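Local coordinates for Anapc5 protein (Xenopus laevis, PDB 5BPZ) that serves as a subunit of the anaphase-promoting complex (APC/C), the large ubiquitin ligase that drives cells through mitosis, and begins with an all-helical N-terminal domain, at residues 31-36 and 69-74; 39-44 and 60-65; 45-50 and 84-89; 97-102 and 155-160. All blocks are in the same frame, centred on the assembly; numbering follows the deposited sequence.

Contact 1: residues 31-36 and 69-74; sequences TPYKIS and PDMTLS. With EDO (1,2-ethanediol), chain B.
The N-terminal turn of helix 32-46, with T31 at its N-cap position, is held by D70 in the loop that leads into helix 73-83. T31 OG1 donates to D70 OD2 at 2.7 Å, meeting the carboxylate on its syn side, though 24° out of its plane. A water bound to Y33 N at 3.0 Å also donates to D70 OD2, an indirect link to the first turn. D70 OD1 forms a weak, long salt bridge with K34 NZ at 3.5 Å. An acid suits this place, since the start of a helix and a lysine should both favour a negative charge.

With its CG anti to the backbone N (chi1 166°), the ring of Y33 lies flat against the loop: D70 CA, 4.0 Å from the centroid in a CH-pi contact, and M71 N sit over one face. M71 CG touches Y33 CE1 at 3.5 Å, and its sulfur approaches the ring obliquely, a Met-aromatic contact. The phenol hydroxyl bonds to L65 O, and through a second water to P69 O.

S36 OG, which donates to P32 O in its own helix, touches L73 CD1 at 4.1 Å. L73 N donates to O1 of a 1,2-ethanediol, probably from the crystallisation liquor. Y159 of helix 146-164 covers P32, Y33 and S36 and bonds to M71 O; I95 of helix 85-99 touches S36 and L73.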
# COMPACT_ATOMS: atom_id res chain seq x y z
N THR A 31 0.80 -9.67 0.80
CA THR A 31 -0.63 -9.75 1.08
C THR A 31 -1.34 -8.44 0.70
O THR A 31 -0.66 -7.42 0.56
CB THR A 31 -0.87 -10.08 2.57
OG1 THR A 31 -0.23 -9.10 3.38
CG2 THR A 31 -0.42 -11.49 2.96
N PRO A 32 -2.71 -8.41 0.60
CA PRO A 32 -3.40 -7.13 0.32
C PRO A 32 -3.11 -6.00 1.32
O PRO A 32 -3.11 -4.84 0.93
CB PRO A 32 -4.88 -7.52 0.31
CG PRO A 32 -4.92 -8.99 0.14
CD PRO A 32 -3.67 -9.53 0.73
N TYR A 33 -2.82 -6.34 2.60
CA TYR A 33 -2.43 -5.33 3.60
C TYR A 33 -1.08 -4.69 3.21
O TYR A 33 -0.93 -3.47 3.30
CB TYR A 33 -2.33 -5.95 5.02
CG TYR A 33 -1.61 -5.04 6.00
CD1 TYR A 33 -2.24 -3.92 6.53
CD2 TYR A 33 -0.28 -5.27 6.34
CE1 TYR A 33 -1.57 -3.06 7.39
CE2 TYR A 33 0.40 -4.41 7.20
CZ TYR A 33 -0.26 -3.31 7.74
OH TYR A 33 0.40 -2.46 8.58
N LYS A 34 -0.10 -5.54 2.82
CA LYS A 34 1.25 -5.11 2.42
C LYS A 34 1.18 -4.21 1.19
O LYS A 34 1.92 -3.23 1.13
CB LYS A 34 2.17 -6.32 2.16
CG LYS A 34 2.44 -7.19 3.39
CD LYS A 34 3.72 -6.82 4.12
CE LYS A 34 4.35 -8.00 4.82
NZ LYS A 34 3.54 -8.48 5.97
N ILE A 35 0.26 -4.51 0.24
CA ILE A 35 0.01 -3.73 -0.99
C ILE A 35 -0.51 -2.35 -0.59
O ILE A 35 -0.04 -1.33 -1.10
CB ILE A 35 -0.99 -4.49 -1.92
CG1 ILE A 35 -0.32 -5.74 -2.54
CG2 ILE A 35 -1.55 -3.57 -3.01
CD1 ILE A 35 -1.33 -6.78 -3.22
N SER A 36 -1.44 -2.32 0.38
CA SER A 36 -2.04 -1.11 0.93
C SER A 36 -0.99 -0.21 1.60
O SER A 36 -1.05 1.01 1.49
CB SER A 36 -3.16 -1.50 1.88
OG SER A 36 -4.10 -2.30 1.20
N PRO A 69 1.93 -6.77 12.26
CA PRO A 69 1.14 -7.81 11.57
C PRO A 69 0.08 -7.20 10.66
O PRO A 69 -0.17 -5.99 10.72
CB PRO A 69 0.53 -8.62 12.72
CG PRO A 69 0.58 -7.73 13.92
CD PRO A 69 1.42 -6.51 13.62
N ASP A 70 -0.54 -8.03 9.80
CA ASP A 70 -1.59 -7.61 8.88
C ASP A 70 -2.82 -7.16 9.64
O ASP A 70 -3.14 -7.72 10.69
CB ASP A 70 -1.96 -8.75 7.91
CG ASP A 70 -1.01 -8.98 6.75
OD1 ASP A 70 0.17 -8.59 6.85
OD2 ASP A 70 -1.44 -9.58 5.75
N MET A 71 -3.51 -6.15 9.12
CA MET A 71 -4.75 -5.65 9.70
C MET A 71 -5.74 -5.40 8.55
O MET A 71 -5.32 -5.40 7.40
CB MET A 71 -4.50 -4.37 10.53
CG MET A 71 -4.14 -3.15 9.69
SD MET A 71 -3.69 -1.67 10.62
CE MET A 71 -2.36 -2.28 11.63
N THR A 72 -7.02 -5.20 8.86
CA THR A 72 -8.05 -4.92 7.85
C THR A 72 -7.78 -3.55 7.20
O THR A 72 -7.12 -2.69 7.80
CB THR A 72 -9.44 -4.92 8.51
OG1 THR A 72 -9.54 -3.82 9.40
CG2 THR A 72 -9.79 -6.24 9.21
N LEU A 73 -8.34 -3.32 5.99
CA LEU A 73 -8.22 -2.03 5.33
C LEU A 73 -8.85 -0.90 6.21
O LEU A 73 -8.30 0.19 6.28
CB LEU A 73 -8.89 -2.07 3.94
CG LEU A 73 -8.79 -0.79 3.09
CD1 LEU A 73 -7.35 -0.36 2.88
CD2 LEU A 73 -9.48 -0.98 1.75
N SER A 74 -9.98 -1.19 6.86
CA SER A 74 -10.72 -0.28 7.73
C SER A 74 -9.84 0.27 8.85
O SER A 74 -9.82 1.49 9.06
CB SER A 74 -11.94 -1.00 8.32
OG SER A 74 -12.81 -0.07 8.95
C1 EDO B . -11.14 -5.19 5.35
O1 EDO B . -9.97 -5.16 4.57
C2 EDO B . -11.52 -3.81 5.87
O2 EDO B . -12.61 -3.92 6.75
O HOH W 1 -3.86 -8.72 4.03
O HOH W 2 0.88 -3.56 11.12

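Contact 2: residues 39-44 and 60-65; sequences VLLSEM and KQILPL
I62 is the knot of this buried contact, gripped by L40, L41 and M44 of helix 32-46, with L65 reaching L40 one turn further on. I62 CG1 lies 3.8 Å from M44 SD and 3.9 Å from L40 CD2, and I62 CG2 touches L41 CD2 at 4.1 Å. The branched side chain thus spreads across three partners. Its chi1 of -112° is away from a staggered position, a turn that directs CG1 between leucine and methionine. M44, bent at its thioether, reaches I62 tip to tip; L41 and I62 instead slide past each other in opposite directions. L40 has its CG anti to the backbone N (chi1 168°), and its CD2 also meets L65 CD1 at 3.8 Å, the two side chains crossing at about a right angle. No hydrogen bond joins the segments, as expected where every touching residue is apolar and buried.

The backbones stay well apart: the axes of the two short segments come no closer than 11.8 Å, and long side chains span the distance. Helix 73-83 joins the packing, with V80 on L40, C83 on I62 and L76 on L65. The solvent side of 60-65 is made by K60, Q61 and P64, all exposed, whereas L63 packs on helix 129-142. Proline has no N-H to give to the preceding turn, and the helix is kinked here.

Helices 32-46 and 52-67 follow each other in the chain, and segments 39-44 and 60-65 run nearly antiparallel (168°), as in an alpha-alpha hairpin.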
# COMPACT_ATOMS: atom_id res chain seq x y z
N VAL A 39 0.93 1.36 -1.26
CA VAL A 39 0.05 2.44 -1.76
C VAL A 39 0.23 3.66 -0.83
O VAL A 39 0.40 4.78 -1.32
CB VAL A 39 -1.43 1.98 -1.84
CG1 VAL A 39 -2.39 3.16 -1.99
CG2 VAL A 39 -1.65 0.96 -2.96
N LEU A 40 0.21 3.43 0.49
CA LEU A 40 0.42 4.48 1.47
C LEU A 40 1.80 5.13 1.32
O LEU A 40 1.89 6.37 1.32
CB LEU A 40 0.19 3.96 2.90
CG LEU A 40 0.63 4.86 4.05
CD1 LEU A 40 -0.18 6.15 4.10
CD2 LEU A 40 0.55 4.13 5.35
N LEU A 41 2.85 4.32 1.16
CA LEU A 41 4.21 4.85 0.97
C LEU A 41 4.29 5.67 -0.30
O LEU A 41 4.84 6.77 -0.28
CB LEU A 41 5.26 3.74 0.99
CG LEU A 41 5.52 3.09 2.36
CD1 LEU A 41 6.28 1.76 2.19
CD2 LEU A 41 6.27 4.04 3.29
N SER A 42 3.65 5.19 -1.38
CA SER A 42 3.61 5.90 -2.66
C SER A 42 2.88 7.25 -2.53
O SER A 42 3.42 8.28 -2.95
CB SER A 42 2.95 5.04 -3.72
OG SER A 42 2.91 5.70 -4.97
N GLU A 43 1.67 7.24 -1.92
CA GLU A 43 0.85 8.43 -1.70
C GLU A 43 1.52 9.44 -0.78
O GLU A 43 1.34 10.65 -0.97
CB GLU A 43 -0.56 8.07 -1.20
CG GLU A 43 -1.42 7.39 -2.27
CD GLU A 43 -1.47 8.09 -3.61
OE1 GLU A 43 -1.80 9.30 -3.65
OE2 GLU A 43 -1.15 7.43 -4.63
N MET A 44 2.31 8.96 0.19
CA MET A 44 3.03 9.84 1.10
C MET A 44 4.12 10.62 0.36
O MET A 44 4.27 11.81 0.59
CB MET A 44 3.64 9.05 2.26
CG MET A 44 2.68 8.86 3.40
SD MET A 44 3.25 7.59 4.56
CE MET A 44 4.43 8.58 5.53
N LYS A 60 8.84 8.28 9.51
CA LYS A 60 9.32 7.73 10.78
C LYS A 60 8.10 7.23 11.59
O LYS A 60 8.16 6.15 12.18
CB LYS A 60 10.07 8.80 11.61
CG LYS A 60 11.34 9.35 10.97
CD LYS A 60 11.86 10.56 11.75
CE LYS A 60 12.94 11.34 11.02
NZ LYS A 60 14.27 10.68 11.12
N GLN A 61 7.02 8.02 11.61
CA GLN A 61 5.79 7.72 12.34
C GLN A 61 5.08 6.47 11.79
O GLN A 61 4.43 5.75 12.55
CB GLN A 61 4.86 8.96 12.29
CG GLN A 61 3.63 8.90 13.20
CD GLN A 61 2.99 10.24 13.44
OE1 GLN A 61 2.75 11.03 12.51
NE2 GLN A 61 2.68 10.54 14.69
N ILE A 62 5.26 6.19 10.48
CA ILE A 62 4.62 5.09 9.75
C ILE A 62 5.35 3.74 9.90
O ILE A 62 4.71 2.71 9.68
CB ILE A 62 4.44 5.54 8.26
CG1 ILE A 62 2.95 5.73 7.91
CG2 ILE A 62 5.17 4.67 7.22
CD1 ILE A 62 2.23 6.84 8.72
N LEU A 63 6.63 3.73 10.32
CA LEU A 63 7.46 2.52 10.45
C LEU A 63 6.78 1.30 11.13
O LEU A 63 6.92 0.22 10.56
CB LEU A 63 8.82 2.81 11.12
CG LEU A 63 9.81 3.68 10.31
CD1 LEU A 63 11.17 3.69 10.95
CD2 LEU A 63 9.92 3.21 8.85
N PRO A 64 6.00 1.40 12.26
CA PRO A 64 5.34 0.19 12.81
C PRO A 64 4.38 -0.56 11.87
O PRO A 64 4.13 -1.73 12.10
CB PRO A 64 4.60 0.73 14.04
CG PRO A 64 5.33 1.97 14.41
CD PRO A 64 5.71 2.58 13.10
N LEU A 65 3.84 0.12 10.84
CA LEU A 65 2.94 -0.47 9.84
C LEU A 65 3.69 -1.44 8.91
O LEU A 65 3.11 -2.40 8.41
CB LEU A 65 2.25 0.61 9.00
CG LEU A 65 1.24 1.52 9.73
CD1 LEU A 65 0.71 2.59 8.79
CD2 LEU A 65 0.07 0.71 10.32

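Contact 3: residues 45-50 and 84-89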
# COMPACT_ATOMS: atom_id res chain seq x y z
N SER A 45 4.87 9.96 -0.55
CA SER A 45 5.94 10.61 -1.29
C SER A 45 5.42 11.63 -2.31
O SER A 45 6.10 12.60 -2.59
CB SER A 45 6.86 9.59 -1.96
OG SER A 45 6.16 8.76 -2.87
N LYS A 46 4.21 11.43 -2.81
CA LYS A 46 3.56 12.28 -3.82
C LYS A 46 2.80 13.47 -3.24
O LYS A 46 2.49 14.40 -3.99
CB LYS A 46 2.60 11.42 -4.67
CG LYS A 46 3.30 10.46 -5.63
CD LYS A 46 2.39 9.29 -6.04
CE LYS A 46 1.59 9.56 -7.29
NZ LYS A 46 0.59 8.49 -7.55
N ASN A 47 2.46 13.44 -1.94
CA ASN A 47 1.68 14.48 -1.25
C ASN A 47 2.19 15.91 -1.55
O ASN A 47 3.28 16.27 -1.14
CB ASN A 47 1.63 14.20 0.26
CG ASN A 47 0.59 14.96 1.05
OD1 ASN A 47 -0.00 15.95 0.60
ND2 ASN A 47 0.39 14.54 2.29
N THR A 48 1.39 16.69 -2.28
CA THR A 48 1.74 18.06 -2.67
C THR A 48 1.40 19.10 -1.57
O THR A 48 1.72 20.27 -1.74
CB THR A 48 1.03 18.42 -3.99
OG1 THR A 48 -0.38 18.39 -3.76
CG2 THR A 48 1.40 17.49 -5.15
N LYS A 49 0.76 18.68 -0.48
CA LYS A 49 0.29 19.60 0.57
C LYS A 49 1.19 19.66 1.81
O LYS A 49 0.92 20.47 2.70
CB LYS A 49 -1.16 19.29 0.95
CG LYS A 49 -2.13 19.49 -0.22
CD LYS A 49 -3.56 19.25 0.21
CE LYS A 49 -4.51 19.35 -0.96
NZ LYS A 49 -5.90 19.04 -0.57
N ILE A 50 2.27 18.87 1.85
CA ILE A 50 3.24 18.90 2.95
C ILE A 50 4.66 18.99 2.40
O ILE A 50 4.93 18.54 1.28
CB ILE A 50 3.06 17.77 4.00
CG1 ILE A 50 3.44 16.39 3.44
CG2 ILE A 50 1.64 17.77 4.64
CD1 ILE A 50 3.79 15.40 4.50
N CYS A 84 -1.91 11.38 8.69
CA CYS A 84 -1.88 11.93 7.33
C CYS A 84 -3.35 12.09 6.85
O CYS A 84 -3.81 11.27 6.05
CB CYS A 84 -1.09 11.03 6.39
SG CYS A 84 0.53 10.50 7.00
N PRO A 85 -4.13 13.08 7.35
CA PRO A 85 -5.55 13.17 6.95
C PRO A 85 -5.82 13.31 5.45
O PRO A 85 -6.84 12.81 4.97
CB PRO A 85 -6.07 14.38 7.73
CG PRO A 85 -5.11 14.56 8.85
CD PRO A 85 -3.78 14.15 8.31
N ASN A 86 -4.88 13.95 4.70
CA ASN A 86 -4.95 14.14 3.25
C ASN A 86 -4.91 12.80 2.50
O ASN A 86 -5.90 12.44 1.85
CB ASN A 86 -3.79 15.02 2.74
CG ASN A 86 -3.50 16.30 3.49
OD1 ASN A 86 -4.34 17.21 3.59
ND2 ASN A 86 -2.27 16.46 3.94
N VAL A 87 -3.80 12.05 2.66
CA VAL A 87 -3.51 10.81 1.93
C VAL A 87 -4.43 9.64 2.29
O VAL A 87 -4.53 8.74 1.48
CB VAL A 87 -2.00 10.38 1.95
CG1 VAL A 87 -1.07 11.53 1.61
CG2 VAL A 87 -1.60 9.72 3.26
N SER A 88 -5.08 9.62 3.47
CA SER A 88 -5.97 8.51 3.87
C SER A 88 -7.01 8.16 2.79
O SER A 88 -7.14 6.99 2.43
CB SER A 88 -6.66 8.80 5.20
OG SER A 88 -7.45 9.98 5.11
N SER A 89 -7.69 9.19 2.23
CA SER A 89 -8.69 9.03 1.18
C SER A 89 -8.04 8.59 -0.11
O SER A 89 -8.58 7.72 -0.79
CB SER A 89 -9.46 10.33 0.96
OG SER A 89 -10.29 10.63 2.08
O HOH W 3 -1.05 14.32 5.28
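Polar contact between N47 and N86 is indirect: one water accepts from both amides, weakly in each case, at 2.8 Å from N86 ND2 and 3.3 Å from N47 ND2. The two side chains cross at about a right angle with their amide planes 80° apart, and N47 ND2 stays 3.7 Å from N86 ND2, two donors that face a shared acceptor and do not bond to each other.

The carbonyl end of the N47 amide is used within its own segment. N47 OD1 accepts from K49 N at 3.0 Å, from above the carbonyl plane, and closes an Asx turn, a motif to which asparagine is well suited. The turn lies where the chain leaves helix 32-46 on its way to helix 52-67, and it faces the first turn of helix 85-99. K55 NZ of helix 52-67 is hydrogen-bonded to S45 O.

Van der Waals contacts make up the rest. V87 CG1 presses on N47 ND2 at 3.4 Å, and V87, which also touches V80 of helix 73-83, is the buried member of the group. At the exposed margin the extended chain of K49 passes N86 obliquely, its CD 4.0 Å from N86 OD1, while I50 CG2 lies 4.2 Å from N86 ND2.

Contact 4: residues 97-102 and 155-160; sequences LMAEGE and SLQQYF. With EDO (1,2-ethanediol), chain B.
The F160 ring meets A99 CB and E100 OE2 obliquely, the carboxylate plane of E100 standing 73° from that of the ring, and H92 adds a second ring at about 50°. The ring of the neighbouring residue, Y159, carries the O1 of a 1,2-ethanediol, probably from the crystallisation liquor, over one face, 3.2 Å above the plane and offset toward the rim; the same O1 donates to Y159 O. The C-terminal end of helix 85-99 packs against the side of helix 146-164.

A99 suits this place because its single methyl lets the backbones approach to 4.6 Å between A99 CA and Q157 CA. Its CB reaches F160 CB at 3.7 Å.

At the end of a helix the last carbonyls lack N-H groups from a following turn, and Q157 supplies one. Its NE2 donates to A99 O at 3.1 Å with an angle of 165° at the hydrogen, lying in the carbonyl plane, while A99 O lies in the plane of the glutamine amide. The straight Q157 chain, extended beyond CG, carries the amide there.

M98 is buried and touches I35, M106 and F109. Its chain bends at the thioether and crosses L156 at about a right angle, bringing M98 CE to 3.5 Å from L156 CD2, a tight carbon pair.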
# COMPACT_ATOMS: atom_id res chain seq x y z
N LEU A 97 -9.87 1.53 -6.80
CA LEU A 97 -9.71 1.51 -8.26
C LEU A 97 -8.97 0.27 -8.75
O LEU A 97 -9.29 -0.25 -9.81
CB LEU A 97 -9.05 2.79 -8.78
CG LEU A 97 -9.86 4.08 -8.61
CD1 LEU A 97 -8.97 5.30 -8.65
CD2 LEU A 97 -10.99 4.18 -9.63
N MET A 98 -7.98 -0.19 -7.97
CA MET A 98 -7.21 -1.40 -8.27
C MET A 98 -8.13 -2.63 -8.17
O MET A 98 -8.13 -3.46 -9.07
CB MET A 98 -6.04 -1.53 -7.30
CG MET A 98 -4.72 -1.55 -7.98
SD MET A 98 -3.39 -1.27 -6.81
CE MET A 98 -3.09 -2.87 -6.30
N ALA A 99 -8.94 -2.70 -7.09
CA ALA A 99 -9.90 -3.77 -6.81
C ALA A 99 -11.08 -3.76 -7.80
O ALA A 99 -11.53 -4.83 -8.21
CB ALA A 99 -10.41 -3.65 -5.38
N GLU A 100 -11.55 -2.56 -8.19
CA GLU A 100 -12.66 -2.39 -9.15
C GLU A 100 -12.17 -2.40 -10.61
O GLU A 100 -12.98 -2.26 -11.53
CB GLU A 100 -13.51 -1.15 -8.83
CG GLU A 100 -14.38 -1.35 -7.59
CD GLU A 100 -15.20 -0.17 -7.09
OE1 GLU A 100 -15.39 0.81 -7.85
OE2 GLU A 100 -15.68 -0.25 -5.94
N GLY A 101 -10.87 -2.60 -10.81
CA GLY A 101 -10.25 -2.67 -12.13
C GLY A 101 -10.09 -4.10 -12.61
O GLY A 101 -11.05 -4.88 -12.59
N GLU A 102 -8.86 -4.46 -13.02
CA GLU A 102 -8.48 -5.79 -13.51
C GLU A 102 -7.12 -6.18 -12.94
O GLU A 102 -6.47 -5.34 -12.31
CB GLU A 102 -8.45 -5.82 -15.06
CG GLU A 102 -9.81 -5.72 -15.73
CD GLU A 102 -10.58 -7.02 -15.83
OE1 GLU A 102 -11.21 -7.43 -14.83
OE2 GLU A 102 -10.59 -7.61 -16.94
N SER A 155 -7.58 -11.88 -3.62
CA SER A 155 -7.45 -11.59 -2.19
C SER A 155 -7.57 -10.09 -1.94
O SER A 155 -8.16 -9.69 -0.94
CB SER A 155 -6.10 -12.08 -1.65
OG SER A 155 -6.03 -13.49 -1.66
N LEU A 156 -7.00 -9.28 -2.86
CA LEU A 156 -7.03 -7.82 -2.80
C LEU A 156 -8.44 -7.29 -3.00
O LEU A 156 -8.86 -6.37 -2.29
CB LEU A 156 -6.05 -7.22 -3.82
CG LEU A 156 -6.03 -5.69 -3.93
CD1 LEU A 156 -5.38 -5.05 -2.71
CD2 LEU A 156 -5.34 -5.27 -5.19
N GLN A 157 -9.17 -7.87 -3.97
CA GLN A 157 -10.56 -7.51 -4.24
C GLN A 157 -11.43 -7.81 -3.02
O GLN A 157 -12.20 -6.95 -2.63
CB GLN A 157 -11.08 -8.24 -5.47
CG GLN A 157 -10.48 -7.74 -6.78
CD GLN A 157 -11.03 -8.52 -7.94
OE1 GLN A 157 -10.92 -9.75 -7.99
NE2 GLN A 157 -11.63 -7.82 -8.88
N GLN A 158 -11.25 -8.99 -2.38
CA GLN A 158 -11.98 -9.40 -1.16
C GLN A 158 -11.62 -8.50 0.02
O GLN A 158 -12.49 -8.19 0.84
CB GLN A 158 -11.67 -10.86 -0.79
CG GLN A 158 -12.25 -11.91 -1.73
CD GLN A 158 -11.77 -13.30 -1.41
OE1 GLN A 158 -10.56 -13.61 -1.44
NE2 GLN A 158 -12.70 -14.20 -1.13
N TYR A 159 -10.34 -8.10 0.12
CA TYR A 159 -9.82 -7.20 1.16
C TYR A 159 -10.53 -5.87 1.07
O TYR A 159 -11.01 -5.37 2.08
CB TYR A 159 -8.30 -7.01 0.98
CG TYR A 159 -7.60 -6.22 2.06
CD1 TYR A 159 -7.42 -6.75 3.34
CD2 TYR A 159 -6.99 -4.99 1.78
CE1 TYR A 159 -6.72 -6.05 4.32
CE2 TYR A 159 -6.26 -4.30 2.74
CZ TYR A 159 -6.15 -4.83 4.02
OH TYR A 159 -5.46 -4.15 4.99
N PHE A 160 -10.64 -5.30 -0.15
CA PHE A 160 -11.34 -4.04 -0.36
C PHE A 160 -12.84 -4.19 -0.11
O PHE A 160 -13.44 -3.32 0.53
CB PHE A 160 -11.05 -3.41 -1.75
CG PHE A 160 -11.84 -2.14 -1.92
CD1 PHE A 160 -11.49 -0.98 -1.23
CD2 PHE A 160 -13.00 -2.12 -2.69
CE1 PHE A 160 -12.29 0.16 -1.29
CE2 PHE A 160 -13.78 -0.96 -2.77
CZ PHE A 160 -13.43 0.16 -2.05
C1 EDO B . -11.14 -5.19 5.35
O1 EDO B . -9.97 -5.16 4.57
C2 EDO B . -11.52 -3.81 5.87
O2 EDO B . -12.61 -3.92 6.75

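In the fold
Contacts 1, 2 and 3 all use helix 32-46 or the turn just after it, while contacts 3 and 4 share helix 85-99. Contact 2 is wholly apolar and buried; contact 4 is buried too, but adds a side-chain bond to a helix-end carbonyl. Contact 1 is partly buried, a tyrosine inside and an acid outside, and contact 3, at the surface, relies on amides and water. Contact 1 touches both contact 2 and contact 4, in each case through a tyrosine hydroxyl, that of Y33 or Y159, on a backbone carbonyl. V87 of contact 3 packs on L40 of contact 2. Contacts 2 and 4 lie on opposite sides of the chain's centre.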